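Local coordinates for uncharacterized protein (Xanthomonas axonopodis pv. citri, PDB 3OV5) that serves as the VirB7 component of a bacterial type IV secretion system, probably contributing an N0-type globular domain at the outer membrane, at residues Y4-T9 and E20-D25; L15-E20 and P35-L40; M28-N33 and L77-V82; G42-I47 and T57-V62. All blocks are in the same frame, centred on the assembly; numbering follows the deposited sequence.

Interaction 1 of 4, residues Y4-T9 and E20-D25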
loop_
_atom_site.group_PDB
_atom_site.type_symbol
_atom_site.label_atom_id
_atom_site.label_comp_id
_atom_site.label_asym_id
_atom_site.label_seq_id
_atom_site.Cartn_x
_atom_site.Cartn_y
_atom_site.Cartn_z
ATOM N N TYR A 4 -8.433 3.024 -14.637
ATOM C CA TYR A 4 -7.233 2.814 -13.815
ATOM C C TYR A 4 -7.528 1.900 -12.637
ATOM O O TYR A 4 -8.511 2.077 -11.908
ATOM C CB TYR A 4 -6.690 4.133 -13.291
ATOM C CG TYR A 4 -5.553 3.958 -12.318
ATOM C CD1 TYR A 4 -4.233 3.866 -12.750
ATOM C CD2 TYR A 4 -5.803 3.829 -10.953
ATOM C CE1 TYR A 4 -3.172 3.673 -11.844
ATOM C CE2 TYR A 4 -4.773 3.622 -10.056
ATOM C CZ TYR A 4 -3.460 3.563 -10.498
ATOM O OH TYR A 4 -2.437 3.362 -9.590
ATOM N N THR A 5 -6.629 0.951 -12.416
ATOM C CA THR A 5 -6.752 0.072 -11.235
ATOM C C THR A 5 -5.482 0.056 -10.450
ATOM O O THR A 5 -4.352 0.059 -10.960
ATOM C CB THR A 5 -7.028 -1.416 -11.524
ATOM O OG1 THR A 5 -6.026 -1.883 -12.427
ATOM C CG2 THR A 5 -8.396 -1.620 -12.128
ATOM N N TYR A 6 -5.685 0.072 -9.139
ATOM C CA TYR A 6 -4.619 -0.145 -8.169
ATOM C C TYR A 6 -4.268 -1.636 -8.187
ATOM O O TYR A 6 -5.126 -2.490 -7.982
ATOM C CB TYR A 6 -5.059 0.257 -6.756
ATOM C CG TYR A 6 -5.335 1.723 -6.644
ATOM C CD1 TYR A 6 -4.287 2.620 -6.443
ATOM C CD2 TYR A 6 -6.622 2.233 -6.817
ATOM C CE1 TYR A 6 -4.522 4.000 -6.361
ATOM C CE2 TYR A 6 -6.862 3.602 -6.782
ATOM C CZ TYR A 6 -5.812 4.472 -6.541
ATOM O OH TYR A 6 -6.082 5.818 -6.478
ATOM N N GLN A 7 -2.996 -1.916 -8.445
ATOM C CA GLN A 7 -2.473 -3.268 -8.557
ATOM C C GLN A 7 -0.964 -3.214 -8.481
ATOM O O GLN A 7 -0.367 -2.140 -8.674
ATOM C CB GLN A 7 -2.917 -3.941 -9.859
ATOM C CG GLN A 7 -2.419 -3.203 -11.088
ATOM C CD GLN A 7 -2.777 -3.893 -12.380
ATOM O OE1 GLN A 7 -3.135 -5.061 -12.439
ATOM N NE2 GLN A 7 -2.669 -3.149 -13.462
ATOM N N ALA A 8 -0.338 -4.370 -8.279
ATOM C CA ALA A 8 1.085 -4.497 -8.534
ATOM C C ALA A 8 1.302 -4.679 -10.032
ATOM O O ALA A 8 0.490 -5.293 -10.724
ATOM C CB ALA A 8 1.673 -5.687 -7.773
ATOM N N THR A 9 2.410 -4.136 -10.522
ATOM C CA THR A 9 2.757 -4.234 -11.932
ATOM C C THR A 9 4.196 -4.628 -12.054
ATOM O O THR A 9 4.913 -4.621 -11.076
ATOM C CB THR A 9 2.576 -2.905 -12.646
ATOM O OG1 THR A 9 3.568 -1.963 -12.201
ATOM C CG2 THR A 9 1.192 -2.385 -12.482
ATOM N N GLU A 20 4.631 4.364 -3.743
ATOM C CA GLU A 20 5.034 5.628 -4.335
ATOM C C GLU A 20 4.291 5.827 -5.668
ATOM O O GLU A 20 3.833 6.932 -5.973
ATOM C CB GLU A 20 6.548 5.669 -4.585
ATOM C CG GLU A 20 7.352 5.855 -3.343
ATOM C CD GLU A 20 8.838 5.646 -3.553
ATOM O OE1 GLU A 20 9.578 5.849 -2.551
ATOM O OE2 GLU A 20 9.281 5.281 -4.659
ATOM N N ARG A 21 4.182 4.743 -6.454
ATOM C CA ARG A 21 3.461 4.828 -7.720
ATOM C C ARG A 21 1.971 5.048 -7.481
ATOM O O ARG A 21 1.357 5.921 -8.135
ATOM C CB ARG A 21 3.751 3.618 -8.601
ATOM C CG ARG A 21 3.078 3.743 -9.952
ATOM C CD ARG A 21 3.410 2.570 -10.900
ATOM N NE ARG A 21 2.934 1.309 -10.340
ATOM C CZ ARG A 21 1.653 0.952 -10.307
ATOM N NH1 ARG A 21 0.720 1.646 -10.944
ATOM N NH2 ARG A 21 1.300 -0.138 -9.638
ATOM N N TRP A 22 1.343 4.253 -6.597
ATOM C CA TRP A 22 -0.081 4.483 -6.333
ATOM C C TRP A 22 -0.326 5.927 -5.901
ATOM O O TRP A 22 -1.306 6.551 -6.290
ATOM C CB TRP A 22 -0.592 3.558 -5.242
ATOM C CG TRP A 22 -0.694 2.099 -5.623
ATOM C CD1 TRP A 22 -0.243 1.467 -6.767
ATOM C CD2 TRP A 22 -1.297 1.075 -4.814
ATOM N NE1 TRP A 22 -0.537 0.109 -6.709
ATOM C CE2 TRP A 22 -1.179 -0.153 -5.520
ATOM C CE3 TRP A 22 -1.937 1.088 -3.568
ATOM C CZ2 TRP A 22 -1.687 -1.350 -5.009
ATOM C CZ3 TRP A 22 -2.435 -0.104 -3.065
ATOM C CH2 TRP A 22 -2.295 -1.297 -3.776
ATOM N N ALA A 23 0.565 6.459 -5.059
ATOM C CA ALA A 23 0.420 7.829 -4.549
ATOM C C ALA A 23 0.553 8.838 -5.707
ATOM O O ALA A 23 -0.282 9.735 -5.892
ATOM C CB ALA A 23 1.441 8.124 -3.471
ATOM N N ALA A 24 1.593 8.677 -6.525
ATOM C CA ALA A 24 1.815 9.545 -7.693
ATOM C C ALA A 24 0.621 9.485 -8.641
ATOM O O ALA A 24 0.219 10.500 -9.228
ATOM C CB ALA A 24 3.074 9.134 -8.404
ATOM N N ASP A 25 0.063 8.299 -8.797
ATOM C CA ASP A 25 -1.062 8.087 -9.692
ATOM C C ASP A 25 -2.353 8.722 -9.179
ATOM O O ASP A 25 -3.350 8.784 -9.929
ATOM C CB ASP A 25 -1.328 6.586 -9.841
ATOM C CG ASP A 25 -0.227 5.833 -10.602
ATOM O OD1 ASP A 25 0.638 6.488 -11.220
ATOM O OD2 ASP A 25 -0.248 4.582 -10.522
HETATM O O HOH W 1 -1.788 0.576 -9.966
#
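Tyr6 and Trp22 form a T-shaped (edge-to-face) stack where the short opening strand of this N0-type domain meets helix 15-24. The Tyr6 ring presents its edge to the face of the five-membered indole ring, with planes 72° apart and centroids separated by 5.3 Å. Tyr6 CB extends the contact as a CH-pi donor, 4.1 Å from the centroid of the Trp22 six-membered ring and almost on its normal. Tyr6 thus covers one face of the indole; at the ring edge Trp22 NE1 gives a nearly straight bond to Gln7 O (3.0 Å, 164° at the hydrogen), which lies near the ring plane. Arg21 NH2 reaches the same Gln7 O at 2.8 Å, but the bond is bent and weak; Asp12 supplies this nitrogen with a salt bridge. With CG anti to the backbone N (chi1 174°), the Tyr4 ring is carried toward the helix, where OH donates to the anti lone pair of Asp25 OD2 at 2.7 Å, ring and carboxylate nearly perpendicular. Arg21 NH1 forms a salt bridge to the same Asp25 OD2, at 3.1 Å. A water accepts from Arg21 NH1 and Gln7 N and donates to Tyr4 OH and Thr5 O. Over one guanidinium face lies the Thr9 methyl, with CG2 3.6 Å from Arg21 NH2.

Interaction 2 of 4, residues L15-E20 and P35-L40; sequences LKTMLE and PSDYTL
Asp37 and Tyr38, in the loop that follows strand 29-32 of the N0-type fold, meet the first turn of helix 15-24 through its backbone N-H groups. Leu15 N donates to Tyr38 O (2.8 Å), and Lys16 N donates to Asp37 OD2 (2.9 Å, 167° at the hydrogen). The Asp37 side chain is extended, CG lying opposite its own backbone N (chi1 -162°), which carries the carboxylate to the helix. There OD2 takes two N-H groups from opposite faces of its plane, Lys16 N on the syn side and Tyr38 N from above, while OD1 bonds Thr14 OG1. Three bonds therefore restrain the rotation of the group, and the helix start probably stabilises its negative charge. Lys16 adds its aliphatic part: CB sits 3.3 Å from Asp37 OD2, but the amino group remains apart, NZ being 4.8 Å from OD1. The end of the Met18 chain runs alongside Leu40, SD and CE lying 4.1 and 4.0 Å from Leu40 CD2. That same Leu40 CD2 also closes on the helix backbone, 3.6 Å from Leu15 N. Leu15 CD2, for its part, approaches the edge of the Tyr38 ring, 4.4 Å from CD2 of that tyrosine.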
loop_
_atom_site.group_PDB
_atom_site.type_symbol
_atom_site.label_atom_id
_atom_site.label_comp_id
_atom_site.label_asym_id
_atom_site.label_seq_id
_atom_site.Cartn_x
_atom_site.Cartn_y
_atom_site.Cartn_z
ATOM N N LEU A 15 7.125 -2.849 -1.494
ATOM C CA LEU A 15 5.971 -2.224 -0.882
ATOM C C LEU A 15 6.037 -0.693 -1.034
ATOM O O LEU A 15 5.071 -0.061 -1.493
ATOM C CB LEU A 15 5.913 -2.618 0.595
ATOM C CG LEU A 15 4.809 -1.989 1.419
ATOM C CD1 LEU A 15 3.421 -2.314 0.888
ATOM C CD2 LEU A 15 4.956 -2.434 2.884
ATOM N N LYS A 16 7.146 -0.090 -0.607
ATOM C CA LYS A 16 7.257 1.357 -0.647
ATOM C C LYS A 16 7.201 1.860 -2.089
ATOM O O LYS A 16 6.579 2.888 -2.336
ATOM C CB LYS A 16 8.546 1.814 0.044
ATOM C CG LYS A 16 8.629 3.337 0.189
ATOM C CD LYS A 16 9.903 3.764 0.920
ATOM C CE LYS A 16 11.140 3.426 0.153
ATOM N NZ LYS A 16 12.381 3.921 0.839
ATOM N N THR A 17 7.913 1.196 -2.995
ATOM C CA THR A 17 7.965 1.716 -4.363
ATOM C C THR A 17 6.629 1.539 -5.086
ATOM O O THR A 17 6.241 2.411 -5.887
ATOM C CB THR A 17 9.160 1.160 -5.127
ATOM O OG1 THR A 17 9.110 -0.237 -5.228
ATOM C CG2 THR A 17 10.488 1.644 -4.506
ATOM N N MET A 18 5.913 0.439 -4.830
ATOM C CA MET A 18 4.576 0.307 -5.377
ATOM C C MET A 18 3.703 1.438 -4.868
ATOM O O MET A 18 2.955 2.080 -5.627
ATOM C CB MET A 18 3.955 -1.041 -5.021
ATOM C CG MET A 18 2.590 -1.232 -5.680
ATOM S SD MET A 18 1.820 -2.797 -5.279
ATOM C CE MET A 18 1.408 -2.498 -3.540
ATOM N N LEU A 19 3.754 1.682 -3.562
ATOM C CA LEU A 19 2.930 2.739 -2.983
ATOM C C LEU A 19 3.344 4.130 -3.478
ATOM O O LEU A 19 2.504 5.005 -3.584
ATOM C CB LEU A 19 2.954 2.644 -1.465
ATOM C CG LEU A 19 2.109 1.492 -0.921
ATOM C CD1 LEU A 19 2.375 1.331 0.566
ATOM C CD2 LEU A 19 0.640 1.741 -1.185
ATOM N N GLU A 20 4.631 4.364 -3.743
ATOM C CA GLU A 20 5.034 5.628 -4.335
ATOM C C GLU A 20 4.291 5.827 -5.668
ATOM O O GLU A 20 3.833 6.932 -5.973
ATOM C CB GLU A 20 6.548 5.669 -4.585
ATOM C CG GLU A 20 7.352 5.855 -3.343
ATOM C CD GLU A 20 8.838 5.646 -3.553
ATOM O OE1 GLU A 20 9.578 5.849 -2.551
ATOM O OE2 GLU A 20 9.281 5.281 -4.659
ATOM N N PRO A 35 10.790 1.126 9.412
ATOM C CA PRO A 35 12.241 1.310 9.317
ATOM C C PRO A 35 12.849 0.765 8.033
ATOM O O PRO A 35 13.931 1.212 7.631
ATOM C CB PRO A 35 12.776 0.512 10.499
ATOM C CG PRO A 35 11.688 -0.475 10.811
ATOM C CD PRO A 35 10.421 0.228 10.519
ATOM N N SER A 36 12.183 -0.207 7.403
ATOM C CA SER A 36 12.674 -0.870 6.193
ATOM C C SER A 36 11.562 -0.949 5.176
ATOM O O SER A 36 10.390 -1.078 5.549
ATOM C CB SER A 36 13.117 -2.295 6.530
ATOM O OG SER A 36 13.723 -2.953 5.446
ATOM N N ASP A 37 11.947 -0.979 3.912
ATOM C CA ASP A 37 11.061 -1.417 2.850
ATOM C C ASP A 37 10.987 -2.955 2.913
ATOM O O ASP A 37 11.768 -3.618 3.607
ATOM C CB ASP A 37 11.623 -0.886 1.520
ATOM C CG ASP A 37 10.626 -0.869 0.387
ATOM O OD1 ASP A 37 11.061 -0.392 -0.705
ATOM O OD2 ASP A 37 9.459 -1.288 0.552
ATOM N N TYR A 38 10.037 -3.496 2.168
ATOM C CA TYR A 38 9.800 -4.941 2.078
ATOM C C TYR A 38 9.511 -5.289 0.654
ATOM O O TYR A 38 8.858 -4.530 -0.079
ATOM C CB TYR A 38 8.574 -5.368 2.913
ATOM C CG TYR A 38 8.860 -5.249 4.362
ATOM C CD1 TYR A 38 9.732 -6.160 4.992
ATOM C CD2 TYR A 38 8.336 -4.220 5.118
ATOM C CE1 TYR A 38 10.077 -6.035 6.294
ATOM C CE2 TYR A 38 8.666 -4.125 6.464
ATOM C CZ TYR A 38 9.541 -5.026 7.027
ATOM O OH TYR A 38 9.878 -4.943 8.337
ATOM N N THR A 39 9.944 -6.468 0.228
ATOM C CA THR A 39 9.551 -6.939 -1.075
ATOM C C THR A 39 8.035 -7.139 -1.097
ATOM O O THR A 39 7.391 -7.359 -0.071
ATOM C CB THR A 39 10.307 -8.189 -1.464
ATOM O OG1 THR A 39 10.250 -8.302 -2.886
ATOM C CG2 THR A 39 9.713 -9.386 -0.876
ATOM N N LEU A 40 7.463 -7.094 -2.297
ATOM C CA LEU A 40 6.093 -7.507 -2.492
ATOM C C LEU A 40 6.008 -9.018 -2.361
ATOM O O LEU A 40 6.762 -9.749 -3.032
ATOM C CB LEU A 40 5.597 -7.082 -3.885
ATOM C CG LEU A 40 5.590 -5.564 -4.095
ATOM C CD1 LEU A 40 5.206 -5.200 -5.529
ATOM C CD2 LEU A 40 4.646 -4.873 -3.142
#

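Interaction 3 of 4, residues M28-N33 and L77-V82; sequences MQLSYN and LLVQPV
Leu30, Ser31 and Tyr32 pair with Leu77, Leu78 and Val79 as neighbouring parallel strands, their N-to-C directions only 3° apart. Strand 29-32 is an outer strand of the three-stranded mixed sheet of the N0-type domain; strand 76-81, in the middle, runs antiparallel to 68-73.

Backbone hydrogen bonds define the register. Leu77 N donates to Gln29 O (2.8 Å) and Ser31 N to Leu77 O (2.9 Å); Val79 N then donates to Ser31 O (2.9 Å) and Asn33 N to Val79 O (2.8 Å). Leu77, Ser31 and Val79 each use both N-H and C=O across the ladder. The two end bonds are more bent, about 150° at the hydrogen, than the middle two.

Apolar contacts fill the face carrying Leu30, Tyr32, Leu77 and Val79. Leu30 CD1 lies 4.1 Å from Val79 CG2, and Tyr32 CE1 lies 3.9 Å from Val79 CG1, the tyrosine ring meeting the valine obliquely. Met28, whose chain bends at chi3 (81°), lays its methyl across Leu77, with CE 4.0 Å from CG. Helix 15-24 packs on this face, Leu19 touching Val79.

The other face is more mixed: Ser31 CB is 3.9 Å from Leu78 CD1, and Asn33 ND2 also approaches that methyl.

The chemistry implies a division of labour: the main chain sets the alignment, while the side chains make one face an apolar platform for the helix and leave the other with polar groups beside a leucine.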
loop_
_atom_site.group_PDB
_atom_site.type_symbol
_atom_site.label_atom_id
_atom_site.label_comp_id
_atom_site.label_asym_id
_atom_site.label_seq_id
_atom_site.Cartn_x
_atom_site.Cartn_y
_atom_site.Cartn_z
ATOM N N MET A 28 -1.591 11.900 -4.352
ATOM C CA MET A 28 -1.499 11.675 -2.903
ATOM C C MET A 28 -0.057 11.665 -2.451
ATOM O O MET A 28 0.845 11.504 -3.297
ATOM C CB MET A 28 -2.159 10.347 -2.515
ATOM C CG MET A 28 -3.663 10.336 -2.740
ATOM S SD MET A 28 -4.426 8.730 -2.489
ATOM C CE MET A 28 -4.544 8.783 -0.748
ATOM N N GLN A 29 0.164 11.951 -1.163
ATOM C CA GLN A 29 1.440 11.883 -0.362
ATOM C C GLN A 29 1.581 10.405 0.082
ATOM O O GLN A 29 0.589 9.871 0.526
ATOM C CB GLN A 29 1.388 12.840 0.901
ATOM C CG GLN A 29 2.607 12.739 1.863
ATOM C CD GLN A 29 2.613 13.745 3.029
ATOM O OE1 GLN A 29 1.662 14.527 3.237
ATOM N NE2 GLN A 29 3.690 13.708 3.814
ATOM N N LEU A 30 2.788 9.841 0.105
ATOM C CA LEU A 30 3.061 8.600 0.819
ATOM C C LEU A 30 3.818 8.928 2.102
ATOM O O LEU A 30 4.881 9.561 2.046
ATOM C CB LEU A 30 3.911 7.653 -0.029
ATOM C CG LEU A 30 4.404 6.393 0.685
ATOM C CD1 LEU A 30 3.254 5.518 1.134
ATOM C CD2 LEU A 30 5.336 5.597 -0.228
ATOM N N SER A 31 3.298 8.469 3.244
ATOM C CA SER A 31 4.023 8.506 4.509
ATOM C C SER A 31 4.360 7.079 4.883
ATOM O O SER A 31 3.492 6.303 5.281
ATOM C CB SER A 31 3.171 9.155 5.586
ATOM O OG SER A 31 2.956 10.517 5.257
ATOM N N TYR A 32 5.621 6.724 4.669
ATOM C CA TYR A 32 6.090 5.375 4.891
ATOM C C TYR A 32 6.817 5.332 6.231
ATOM O O TYR A 32 7.973 5.709 6.341
ATOM C CB TYR A 32 6.992 4.922 3.733
ATOM C CG TYR A 32 7.321 3.456 3.811
ATOM C CD1 TYR A 32 6.429 2.498 3.309
ATOM C CD2 TYR A 32 8.484 3.013 4.417
ATOM C CE1 TYR A 32 6.687 1.123 3.432
ATOM C CE2 TYR A 32 8.765 1.642 4.531
ATOM C CZ TYR A 32 7.852 0.705 4.055
ATOM O OH TYR A 32 8.069 -0.637 4.183
ATOM N N ASN A 33 6.105 4.909 7.275
ATOM C CA ASN A 33 6.578 5.045 8.650
ATOM C C ASN A 33 7.090 3.726 9.239
ATOM O O ASN A 33 6.831 3.406 10.409
ATOM C CB ASN A 33 5.466 5.636 9.520
ATOM C CG ASN A 33 5.102 7.053 9.177
ATOM O OD1 ASN A 33 5.632 7.653 8.247
ATOM N ND2 ASN A 33 4.172 7.597 9.948
ATOM N N LEU A 77 -1.372 8.111 1.574
ATOM C CA LEU A 77 -1.273 6.705 1.865
ATOM C C LEU A 77 -0.314 6.586 3.050
ATOM O O LEU A 77 0.806 7.074 2.998
ATOM C CB LEU A 77 -0.751 5.956 0.642
ATOM C CG LEU A 77 -1.736 5.934 -0.528
ATOM C CD1 LEU A 77 -1.069 5.428 -1.786
ATOM C CD2 LEU A 77 -2.882 5.008 -0.209
ATOM N N LEU A 78 -0.800 5.986 4.131
ATOM C CA LEU A 78 -0.102 5.937 5.405
ATOM C C LEU A 78 0.242 4.494 5.745
ATOM O O LEU A 78 -0.653 3.647 5.851
ATOM C CB LEU A 78 -0.993 6.519 6.512
ATOM C CG LEU A 78 -0.426 6.494 7.922
ATOM C CD1 LEU A 78 0.897 7.240 8.067
ATOM C CD2 LEU A 78 -1.460 7.068 8.862
ATOM N N VAL A 79 1.542 4.212 5.868
ATOM C CA VAL A 79 2.044 2.887 6.221
ATOM C C VAL A 79 2.707 3.016 7.584
ATOM O O VAL A 79 3.609 3.831 7.737
ATOM C CB VAL A 79 3.064 2.375 5.190
ATOM C CG1 VAL A 79 3.476 0.959 5.559
ATOM C CG2 VAL A 79 2.497 2.434 3.772
ATOM N N GLN A 80 2.257 2.240 8.574
ATOM C CA GLN A 80 2.741 2.466 9.929
ATOM C C GLN A 80 2.562 1.182 10.721
ATOM O O GLN A 80 1.794 0.301 10.335
ATOM C CB GLN A 80 1.953 3.601 10.600
ATOM C CG GLN A 80 0.480 3.258 10.725
ATOM C CD GLN A 80 -0.352 4.311 11.376
ATOM O OE1 GLN A 80 0.089 5.046 12.277
ATOM N NE2 GLN A 80 -1.612 4.350 10.980
ATOM N N PRO A 81 3.226 1.076 11.876
ATOM C CA PRO A 81 2.863 0.008 12.797
ATOM C C PRO A 81 1.384 0.113 13.133
ATOM O O PRO A 81 0.870 1.229 13.316
ATOM C CB PRO A 81 3.743 0.290 14.020
ATOM C CG PRO A 81 4.907 1.075 13.472
ATOM C CD PRO A 81 4.253 1.977 12.453
ATOM N N VAL A 82 0.697 -1.025 13.250
ATOM C CA VAL A 82 -0.742 -0.970 13.520
ATOM C C VAL A 82 -1.013 -0.250 14.840
ATOM O O VAL A 82 -0.521 -0.680 15.883
ATOM C CB VAL A 82 -1.369 -2.365 13.606
ATOM C CG1 VAL A 82 -2.857 -2.260 13.930
ATOM C CG2 VAL A 82 -1.120 -3.187 12.330
#

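Interaction 4 of 4, residues G42-I47 and T57-V62; sequences GPVSAI and TELSAV
Glu58 is the first residue of segment 57-62 to touch the 3-10 turn 42-46 and the residue after it, Ile47. Its side chain slides past that of Ile47 in the opposite direction, and in the conformer described here OE1 comes within 3.6 Å of Ile47 CG1. That approach is packing only; the polar bonds of the carboxylate go to other partners. A water donates to Glu58 OE1 at 2.8 Å and to Ala46 O at 2.9 Å, bridging helix and turn, while OE2 bonds Gln54 NE2 one turn earlier in the helix.

Leu59 follows on the buried side. Its CG stands opposite the backbone N (chi1 -170°), and this swings CD1 toward the turn, 3.9 Å from Val44 CG2. Lower on the same side chain, CB is approached by Ile47 CD1 at 4.0 Å. Ile47 CD1, at the end of an extended side chain (chi2 175°), rests against both Glu58 CB and Leu59 CB. Leu59 also touches Leu15, Met18 and Leu19 of helix 15-24, which ties the contact to the interior.

Val62, one turn on from Glu58, uses both methyls: CG1 packs 4.0 Å from Val44 CG2, and CG2 lies 4.0 Å from Pro43 CB. The Val44 and Val62 side chains cross at about a right angle.

No direct hydrogen bond links the two segments. The arrangement is helix-on-turn hydrophobic packing with one water bridging Glu58 and Ala46, joining helix 52-63 of the N0-type domain to the turn that leads into strand 48-49.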
loop_
_atom_site.group_PDB
_atom_site.type_symbol
_atom_site.label_atom_id
_atom_site.label_comp_id
_atom_site.label_asym_id
_atom_site.label_seq_id
_atom_site.Cartn_x
_atom_site.Cartn_y
_atom_site.Cartn_z
ATOM N N GLY A 42 3.683 -12.646 -2.687
ATOM C CA GLY A 42 2.704 -13.185 -3.617
ATOM C C GLY A 42 1.280 -12.683 -3.483
ATOM O O GLY A 42 0.678 -12.368 -4.493
ATOM N N PRO A 43 0.705 -12.633 -2.262
ATOM C CA PRO A 43 -0.681 -12.185 -2.092
ATOM C C PRO A 43 -0.978 -10.790 -2.647
ATOM O O PRO A 43 -2.136 -10.480 -2.910
ATOM C CB PRO A 43 -0.900 -12.264 -0.559
ATOM C CG PRO A 43 0.093 -13.156 -0.058
ATOM C CD PRO A 43 1.245 -13.210 -1.018
ATOM N N VAL A 44 0.041 -9.946 -2.794
ATOM C CA VAL A 44 -0.197 -8.636 -3.397
ATOM C C VAL A 44 -0.715 -8.776 -4.837
ATOM O O VAL A 44 -1.422 -7.888 -5.327
ATOM C CB VAL A 44 1.084 -7.760 -3.353
ATOM C CG1 VAL A 44 0.891 -6.432 -3.998
ATOM C CG2 VAL A 44 1.572 -7.560 -1.954
ATOM N N SER A 45 -0.387 -9.900 -5.493
ATOM C CA SER A 45 -0.823 -10.131 -6.878
ATOM C C SER A 45 -2.344 -10.270 -6.989
ATOM O O SER A 45 -2.884 -10.182 -8.094
ATOM C CB SER A 45 -0.060 -11.315 -7.443
ATOM O OG SER A 45 1.310 -10.925 -7.594
ATOM N N ALA A 46 -3.059 -10.460 -5.893
ATOM C CA ALA A 46 -4.516 -10.536 -5.915
ATOM C C ALA A 46 -5.176 -9.169 -6.074
ATOM O O ALA A 46 -6.364 -9.101 -6.390
ATOM C CB ALA A 46 -5.021 -11.222 -4.649
ATOM N N ILE A 47 -4.449 -8.077 -5.810
ATOM C CA ILE A 47 -5.096 -6.774 -5.739
ATOM C C ILE A 47 -5.287 -6.206 -7.133
ATOM O O ILE A 47 -4.325 -6.080 -7.906
ATOM C CB ILE A 47 -4.260 -5.812 -4.901
ATOM C CG1 ILE A 47 -4.052 -6.396 -3.492
ATOM C CG2 ILE A 47 -4.921 -4.435 -4.876
ATOM C CD1 ILE A 47 -3.118 -5.547 -2.613
ATOM N N THR A 57 -6.607 -1.285 1.821
ATOM C CA THR A 57 -7.087 -2.208 2.859
ATOM C C THR A 57 -6.640 -3.649 2.568
ATOM O O THR A 57 -6.179 -4.372 3.466
ATOM C CB THR A 57 -8.602 -2.059 3.001
ATOM O OG1 THR A 57 -8.862 -0.688 3.367
ATOM C CG2 THR A 57 -9.183 -2.960 4.052
ATOM N N GLU A 58 -6.734 -4.077 1.307
ATOM C CA GLU A 58 -6.205 -5.391 0.935
ATOM C C GLU A 58 -4.719 -5.459 1.244
ATOM O O GLU A 58 -4.219 -6.460 1.776
ATOM C CB GLU A 58 -6.428 -5.684 -0.542
ATOM C CG GLU A 58 -7.870 -5.924 -0.938
ATOM C CD GLU A 58 -7.980 -6.408 -2.376
ATOM O OE1 GLU A 58 -7.403 -7.475 -2.660
ATOM O OE2 GLU A 58 -8.646 -5.739 -3.200
ATOM N N LEU A 59 -4.000 -4.409 0.872
ATOM C CA LEU A 59 -2.558 -4.375 1.103
ATOM C C LEU A 59 -2.234 -4.414 2.589
ATOM O O LEU A 59 -1.294 -5.100 3.034
ATOM C CB LEU A 59 -1.968 -3.164 0.425
ATOM C CG LEU A 59 -0.445 -3.102 0.360
ATOM C CD1 LEU A 59 0.122 -4.279 -0.416
ATOM C CD2 LEU A 59 -0.022 -1.781 -0.265
ATOM N N SER A 60 -3.011 -3.653 3.362
ATOM C CA SER A 60 -2.891 -3.684 4.806
ATOM C C SER A 60 -3.002 -5.112 5.345
ATOM O O SER A 60 -2.192 -5.541 6.169
ATOM C CB SER A 60 -3.976 -2.793 5.400
ATOM O OG SER A 60 -3.716 -2.575 6.771
ATOM N N ALA A 61 -4.003 -5.854 4.887
ATOM C CA ALA A 61 -4.205 -7.212 5.360
ATOM C C ALA A 61 -3.009 -8.100 5.003
ATOM O O ALA A 61 -2.631 -8.984 5.784
ATOM C CB ALA A 61 -5.477 -7.785 4.803
ATOM N N VAL A 62 -2.408 -7.869 3.822
ATOM C CA VAL A 62 -1.266 -8.674 3.405
ATOM C C VAL A 62 -0.091 -8.507 4.353
ATOM O O VAL A 62 0.634 -9.473 4.612
ATOM C CB VAL A 62 -0.882 -8.330 1.952
ATOM C CG1 VAL A 62 0.424 -8.967 1.575
ATOM C CG2 VAL A 62 -1.991 -8.750 0.979
HETATM O O HOH W 2 -8.407 -9.432 -4.339
#

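In the fold
All four contacts lie within one small N0-type domain, their centres 8 or 9 Å from the centre of the chain. Interactions 1 and 2 share helix 15-24 and have centres about 13 Å apart; along the chain their segments alternate, as do those of interactions 2 and 3, whose centres are about 10 Å apart. Interaction 1 closes before interactions 3 and 4 open. Interaction 3 closes the longest loop, within which interaction 4 is nested; these two lie on opposite sides of the chain's centre, about 6 Å apart at their nearest atoms. Helix 15-24 touches both the mixed sheet and helix 52-63, consistent with one shared core.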